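Beta-lactamase (Klebsiella pneumoniae, PDB 6KBY) probably hydrolyses the amide bond of beta-lactam antibiotics as a class C serine beta-lactamase, giving substituted beta-amino acids, and also binds adenosine monophosphate. Local coordinates at residues A[67-72]-A[235-240]; A[239-244]-A[341-346]. One frame throughout, in Å; residues are numbered along the deposited sequence.

Overall arrangement
Both contacts lean on helix 234-244, which lies against one face of the large antiparallel sheet. Contact 1 joins the N-terminal part of this helix to the 67-72 segment, where the AMP-bound serine sits; contact 2 joins its C-terminal part to strand 340-346. Along the chain 67-72 comes first, the helix next and the strand last. Their centres are about 7 Å apart, and the two share Arg239 and Tyr240. They also touch directly: Leu237 CD1 lies 3.8 Å from Val343 CG1, and Phe67 and Val69 rest on Leu345. One continuous apolar layer therefore runs from the sheet, past the helix, to the back of the AMP site.

Contact 1: residues A[67-72]-A[235-240]; sequences FEVGSL and SDLLRY. With AMP (adenosine monophosphate), chain B.
Leu237 sends one methyl, CD1, from helix 234-244 to the apolar side chains of Val69 and Leu72, touching Val69 CG1 at 3.9 Å and Leu72 CD1 at 4.0 Å. The approach to each differs: the Val69 and Leu237 side chains lie alongside each other, pointing opposite ways, whereas Leu72 meets Leu237 at a slant. The Val69 branch that makes the contact, CG1, lies beside its backbone N and anti to the carbonyl carbon (chi1 -60°). A type II' turn from Val69 to Leu72, closed by Leu72 N donating to Val69 O at 3.1 Å, brings the two residues onto the same side, toward the helix. Leu237 also touches Leu345 of strand 340-346, while Leu72 also rests on Ala330 and Ile332.

Ser71 belongs to the same turn and carries the ligand. Ser71 OG is covalently joined to AMP P at 1.6 Å. The backbone N of Ser71 donates to AMP O1P at 2.8 Å, with an N-H...O angle of 138°, so the bond is bent. Lys74 is hydrogen-bonded to Ser71 OG, consistent with the Ser-x-x-Lys motif of serine beta-lactamases. Gly70, at the second position of the turn, has the positive phi (50°) expected there in a type II' turn, and Gly70 CA passes 3.7 Å from AMP O3'.

The chemistry is thus split by the turn: Val69 and Leu72 make van der Waals contact with Leu237 in a buried apolar core, while between them Ser71 is bonded covalently to the phosphorus through OG and hydrogen-bonded to a phosphate oxygen through its backbone N-H.

Contact 2: residues A[239-244]-A[341-346]; sequences RYVQAN and GIVMLA
Helix-on-sheet packing in the core of the beta-lactamase fold brings Val241 of helix 234-244 against strand 340-346, with both of its methyls in use. CG1 lies over the backbone of Gly341, 4.1 Å from Gly341 CA, and CG2 meets Val343 CG2 at the same separation. With chi1 at 167°, CG1 of Val241 points opposite the backbone N while CG2 stands beside it, one methyl for each of two strand residues. The side chains of Val241 and Val343 overlap flank to flank, each reaching toward the other's backbone. Gly341 presents only its backbone to the helix, and here the two elements come close: the CA atoms of Val241 and Gly341 are 6.6 Å apart.

Strand 340-346 is an inner strand of the antiparallel sheet, between strands 34-41 and 328-335. Helix 352-364 packs on its other face through Ile342 and Met344, making a layered alpha/beta/alpha arrangement, and Val241 also touches Ile332 and Phe334 of the neighbouring strand 328-335.

Within the helix segment, Asn244 folds back on Tyr240. Its ND2 sits 3.7 Å above the centre of the tyrosine ring and donates to Tyr240 O at 2.9 Å, from above the carbonyl plane. The backbone N of Asn244 reaches that oxygen from the opposite face, also at 2.9 Å, while Asn244 OD1 is hydrogen-bonded to His264 NE2.

Contact 1: residues A[67-72]-A[235-240]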
loop_
_atom_site.group_PDB
_atom_site.type_symbol
_atom_site.label_atom_id
_atom_site.label_comp_id
_atom_site.label_asym_id
_atom_site.label_seq_id
_atom_site.Cartn_x
_atom_site.Cartn_y
_atom_site.Cartn_z
ATOM N N PHE A 67 3.280 -8.397 10.188
ATOM C CA PHE A 67 2.785 -7.100 10.613
ATOM C C PHE A 67 1.542 -6.757 9.803
ATOM O O PHE A 67 1.439 -7.106 8.622
ATOM C CB PHE A 67 3.817 -5.989 10.345
ATOM C CG PHE A 67 5.085 -6.088 11.161
ATOM C CD1 PHE A 67 6.108 -6.956 10.799
ATOM C CD2 PHE A 67 5.280 -5.256 12.253
ATOM C CE1 PHE A 67 7.285 -7.015 11.538
ATOM C CE2 PHE A 67 6.450 -5.313 12.996
ATOM C CZ PHE A 67 7.455 -6.191 12.635
ATOM N N GLU A 68 0.604 -6.055 10.432
ATOM C CA GLU A 68 -0.451 -5.397 9.678
ATOM C C GLU A 68 0.153 -4.240 8.902
ATOM O O GLU A 68 0.975 -3.484 9.429
ATOM C CB GLU A 68 -1.518 -4.856 10.627
ATOM C CG GLU A 68 -2.213 -5.956 11.402
ATOM C CD GLU A 68 -3.131 -5.468 12.509
ATOM O OE1 GLU A 68 -3.355 -4.247 12.644
ATOM O OE2 GLU A 68 -3.632 -6.330 13.260
ATOM N N VAL A 69 -0.262 -4.091 7.648
ATOM C CA VAL A 69 0.239 -3.003 6.826
ATOM C C VAL A 69 -0.834 -2.011 6.415
ATOM O O VAL A 69 -0.532 -1.060 5.683
ATOM C CB VAL A 69 1.048 -3.508 5.617
ATOM C CG1 VAL A 69 2.246 -4.308 6.114
ATOM C CG2 VAL A 69 0.183 -4.346 4.690
ATOM N N GLY A 70 -2.066 -2.165 6.901
ATOM C CA GLY A 70 -3.087 -1.171 6.634
ATOM C C GLY A 70 -3.179 -0.834 5.159
ATOM O O GLY A 70 -3.311 -1.737 4.336
ATOM N N SER A 71 -3.025 0.442 4.787
ATOM C CA SER A 71 -3.253 0.864 3.402
ATOM C C SER A 71 -2.210 0.411 2.393
ATOM O O SER A 71 -2.432 0.634 1.196
ATOM C CB SER A 71 -3.401 2.372 3.308
ATOM O OG SER A 71 -4.559 2.759 4.009
ATOM N N LEU A 72 -1.095 -0.207 2.791
ATOM C CA LEU A 72 -0.333 -0.890 1.754
ATOM C C LEU A 72 -1.239 -1.859 1.025
ATOM O O LEU A 72 -1.026 -2.132 -0.159
ATOM C CB LEU A 72 0.881 -1.619 2.322
ATOM C CG LEU A 72 1.939 -0.746 2.988
ATOM C CD1 LEU A 72 3.205 -1.543 3.243
ATOM C CD2 LEU A 72 2.216 0.462 2.129
ATOM N N SER A 235 10.056 -9.501 4.350
ATOM C CA SER A 235 10.656 -10.221 3.230
ATOM C C SER A 235 9.678 -10.384 2.074
ATOM O O SER A 235 10.056 -10.221 0.907
ATOM C CB SER A 235 11.167 -11.576 3.706
ATOM O OG SER A 235 12.259 -11.413 4.596
ATOM N N ASP A 236 8.421 -10.721 2.371
ATOM C CA ASP A 236 7.429 -10.802 1.301
ATOM C C ASP A 236 7.217 -9.446 0.643
ATOM O O ASP A 236 7.082 -9.359 -0.582
ATOM C CB ASP A 236 6.094 -11.340 1.821
ATOM C CG ASP A 236 5.974 -12.851 1.703
ATOM O OD1 ASP A 236 7.010 -13.545 1.579
ATOM O OD2 ASP A 236 4.827 -13.350 1.757
ATOM N N LEU A 237 7.160 -8.378 1.439
ATOM C CA LEU A 237 6.991 -7.062 0.835
ATOM C C LEU A 237 8.217 -6.633 0.049
ATOM O O LEU A 237 8.083 -5.928 -0.954
ATOM C CB LEU A 237 6.630 -6.015 1.879
ATOM C CG LEU A 237 5.185 -6.072 2.358
ATOM C CD1 LEU A 237 4.978 -5.066 3.483
ATOM C CD2 LEU A 237 4.198 -5.818 1.220
ATOM N N LEU A 238 9.415 -7.041 0.470
ATOM C CA LEU A 238 10.577 -6.724 -0.350
ATOM C C LEU A 238 10.505 -7.449 -1.688
ATOM O O LEU A 238 10.888 -6.892 -2.724
ATOM C CB LEU A 238 11.876 -7.040 0.387
ATOM C CG LEU A 238 13.131 -6.412 -0.234
ATOM C CD1 LEU A 238 13.084 -4.888 -0.146
ATOM C CD2 LEU A 238 14.389 -6.955 0.422
ATOM N N ARG A 239 10.007 -8.686 -1.691
ATOM C CA ARG A 239 9.785 -9.381 -2.955
ATOM C C ARG A 239 8.789 -8.619 -3.827
ATOM O O ARG A 239 8.988 -8.470 -5.037
ATOM C CB ARG A 239 9.300 -10.805 -2.689
ATOM C CG ARG A 239 9.121 -11.616 -3.951
ATOM C CD ARG A 239 8.794 -13.082 -3.695
ATOM N NE ARG A 239 8.452 -13.725 -4.958
ATOM C CZ ARG A 239 9.341 -14.259 -5.788
ATOM N NH1 ARG A 239 10.634 -14.252 -5.484
ATOM N NH2 ARG A 239 8.937 -14.801 -6.930
ATOM N N TYR A 240 7.721 -8.107 -3.214
ATOM C CA TYR A 240 6.732 -7.301 -3.931
ATOM C C TYR A 240 7.378 -6.064 -4.536
ATOM O O TYR A 240 7.079 -5.690 -5.679
ATOM C CB TYR A 240 5.656 -6.898 -2.932
ATOM C CG TYR A 240 4.434 -6.140 -3.403
ATOM C CD1 TYR A 240 3.603 -6.633 -4.405
ATOM C CD2 TYR A 240 4.052 -4.978 -2.748
ATOM C CE1 TYR A 240 2.442 -5.964 -4.764
ATOM C CE2 TYR A 240 2.904 -4.308 -3.094
ATOM C CZ TYR A 240 2.103 -4.805 -4.104
ATOM O OH TYR A 240 0.931 -4.164 -4.447
HETATM P P AMP B . -4.373 3.584 5.318
HETATM O O1P AMP B . -3.442 2.842 6.226
HETATM O O2P AMP B . -4.009 4.984 4.902
HETATM O "O5'" AMP B . -5.847 3.556 5.911
HETATM C "C5'" AMP B . -6.407 2.340 6.382
HETATM C "C4'" AMP B . -6.529 2.325 7.884
HETATM O "O4'" AMP B . -7.547 3.271 8.307
HETATM C "C3'" AMP B . -6.973 0.999 8.487
HETATM O "O3'" AMP B . -5.909 0.079 8.650
HETATM C "C2'" AMP B . -7.636 1.422 9.789
HETATM O "O2'" AMP B . -6.659 1.723 10.777
HETATM C "C1'" AMP B . -8.310 2.724 9.363
HETATM N N9 AMP B . -9.678 2.492 8.864
HETATM C C8 AMP B . -10.088 2.639 7.584
HETATM N N7 AMP B . -11.410 2.350 7.457
HETATM C C5 AMP B . -11.860 2.005 8.681
HETATM C C6 AMP B . -13.157 1.585 9.253
HETATM N N6 AMP B . -14.256 1.470 8.471
HETATM N N1 AMP B . -13.204 1.314 10.579
HETATM C C2 AMP B . -12.114 1.422 11.365
HETATM N N3 AMP B . -10.903 1.800 10.910
HETATM C C4 AMP B . -10.717 2.100 9.602
#

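Contact 2: residues A[239-244]-A[341-346]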
loop_
_atom_site.group_PDB
_atom_site.type_symbol
_atom_site.label_atom_id
_atom_site.label_comp_id
_atom_site.label_asym_id
_atom_site.label_seq_id
_atom_site.Cartn_x
_atom_site.Cartn_y
_atom_site.Cartn_z
ATOM N N ARG A 239 10.007 -8.686 -1.691
ATOM C CA ARG A 239 9.785 -9.381 -2.955
ATOM C C ARG A 239 8.789 -8.619 -3.827
ATOM O O ARG A 239 8.988 -8.470 -5.037
ATOM C CB ARG A 239 9.300 -10.805 -2.689
ATOM C CG ARG A 239 9.121 -11.616 -3.951
ATOM C CD ARG A 239 8.794 -13.082 -3.695
ATOM N NE ARG A 239 8.452 -13.725 -4.958
ATOM C CZ ARG A 239 9.341 -14.259 -5.788
ATOM N NH1 ARG A 239 10.634 -14.252 -5.484
ATOM N NH2 ARG A 239 8.937 -14.801 -6.930
ATOM N N TYR A 240 7.721 -8.107 -3.214
ATOM C CA TYR A 240 6.732 -7.301 -3.931
ATOM C C TYR A 240 7.378 -6.064 -4.536
ATOM O O TYR A 240 7.079 -5.690 -5.679
ATOM C CB TYR A 240 5.656 -6.898 -2.932
ATOM C CG TYR A 240 4.434 -6.140 -3.403
ATOM C CD1 TYR A 240 3.603 -6.633 -4.405
ATOM C CD2 TYR A 240 4.052 -4.978 -2.748
ATOM C CE1 TYR A 240 2.442 -5.964 -4.764
ATOM C CE2 TYR A 240 2.904 -4.308 -3.094
ATOM C CZ TYR A 240 2.103 -4.805 -4.104
ATOM O OH TYR A 240 0.931 -4.164 -4.447
ATOM N N VAL A 241 8.265 -5.415 -3.781
ATOM C CA VAL A 241 8.980 -4.251 -4.299
ATOM C C VAL A 241 9.868 -4.644 -5.478
ATOM O O VAL A 241 9.878 -3.978 -6.520
ATOM C CB VAL A 241 9.769 -3.576 -3.164
ATOM C CG1 VAL A 241 10.761 -2.556 -3.713
ATOM C CG2 VAL A 241 8.809 -2.923 -2.174
ATOM N N GLN A 242 10.622 -5.739 -5.335
ATOM C CA GLN A 242 11.458 -6.201 -6.440
ATOM C C GLN A 242 10.625 -6.542 -7.667
ATOM O O GLN A 242 11.028 -6.250 -8.800
ATOM C CB GLN A 242 12.292 -7.407 -6.009
ATOM C CG GLN A 242 13.383 -7.084 -5.018
ATOM C CD GLN A 242 14.528 -8.062 -5.130
ATOM O OE1 GLN A 242 14.435 -9.193 -4.654
ATOM N NE2 GLN A 242 15.601 -7.647 -5.791
ATOM N N ALA A 243 9.482 -7.196 -7.465
ATOM C CA ALA A 243 8.611 -7.523 -8.590
ATOM C C ALA A 243 8.119 -6.257 -9.282
ATOM O O ALA A 243 8.023 -6.200 -10.519
ATOM C CB ALA A 243 7.427 -8.353 -8.092
ATOM N N ASN A 244 7.797 -5.229 -8.493
ATOM C CA ASN A 244 7.415 -3.930 -9.027
ATOM C C ASN A 244 8.549 -3.241 -9.777
ATOM O O ASN A 244 8.279 -2.313 -10.545
ATOM C CB ASN A 244 6.866 -3.030 -7.914
ATOM C CG ASN A 244 5.374 -3.212 -7.714
ATOM O OD1 ASN A 244 4.573 -2.691 -8.495
ATOM N ND2 ASN A 244 4.987 -3.968 -6.684
ATOM N N GLY A 341 14.920 0.007 -2.985
ATOM C CA GLY A 341 13.625 0.046 -2.340
ATOM C C GLY A 341 13.764 -0.252 -0.869
ATOM O O GLY A 341 14.759 -0.833 -0.415
ATOM N N ILE A 342 12.744 0.161 -0.123
ATOM C CA ILE A 342 12.725 -0.031 1.315
ATOM C C ILE A 342 11.309 -0.350 1.771
ATOM O O ILE A 342 10.327 0.206 1.258
ATOM C CB ILE A 342 13.308 1.185 2.064
ATOM C CG1 ILE A 342 13.395 0.912 3.566
ATOM C CG2 ILE A 342 12.514 2.452 1.780
ATOM C CD1 ILE A 342 14.167 1.971 4.314
ATOM N N VAL A 343 11.221 -1.260 2.738
ATOM C CA VAL A 343 10.003 -1.575 3.470
ATOM C C VAL A 343 10.301 -1.323 4.944
ATOM O O VAL A 343 11.287 -1.848 5.472
ATOM C CB VAL A 343 9.620 -3.054 3.274
ATOM C CG1 VAL A 343 8.336 -3.381 4.018
ATOM C CG2 VAL A 343 9.514 -3.404 1.797
ATOM N N MET A 344 9.459 -0.535 5.612
ATOM C CA MET A 344 9.602 -0.291 7.044
ATOM C C MET A 344 8.304 -0.690 7.721
ATOM O O MET A 344 7.266 -0.071 7.468
ATOM C CB MET A 344 9.886 1.184 7.316
ATOM C CG MET A 344 11.211 1.675 6.771
ATOM S SD MET A 344 11.313 3.474 6.667
ATOM C CE MET A 344 10.994 3.958 8.364
ATOM N N LEU A 345 8.364 -1.702 8.587
ATOM C CA LEU A 345 7.196 -2.187 9.307
ATOM C C LEU A 345 7.394 -1.989 10.801
ATOM O O LEU A 345 8.470 -2.277 11.336
ATOM C CB LEU A 345 6.961 -3.671 9.034
ATOM C CG LEU A 345 6.904 -4.068 7.560
ATOM C CD1 LEU A 345 6.599 -5.546 7.426
ATOM C CD2 LEU A 345 5.882 -3.232 6.808
ATOM N N ALA A 346 6.348 -1.517 11.475
ATOM C CA ALA A 346 6.372 -1.287 12.912
ATOM C C ALA A 346 5.043 -1.719 13.512
ATOM O O ALA A 346 3.989 -1.583 12.880
ATOM C CB ALA A 346 6.570 0.194 13.241
#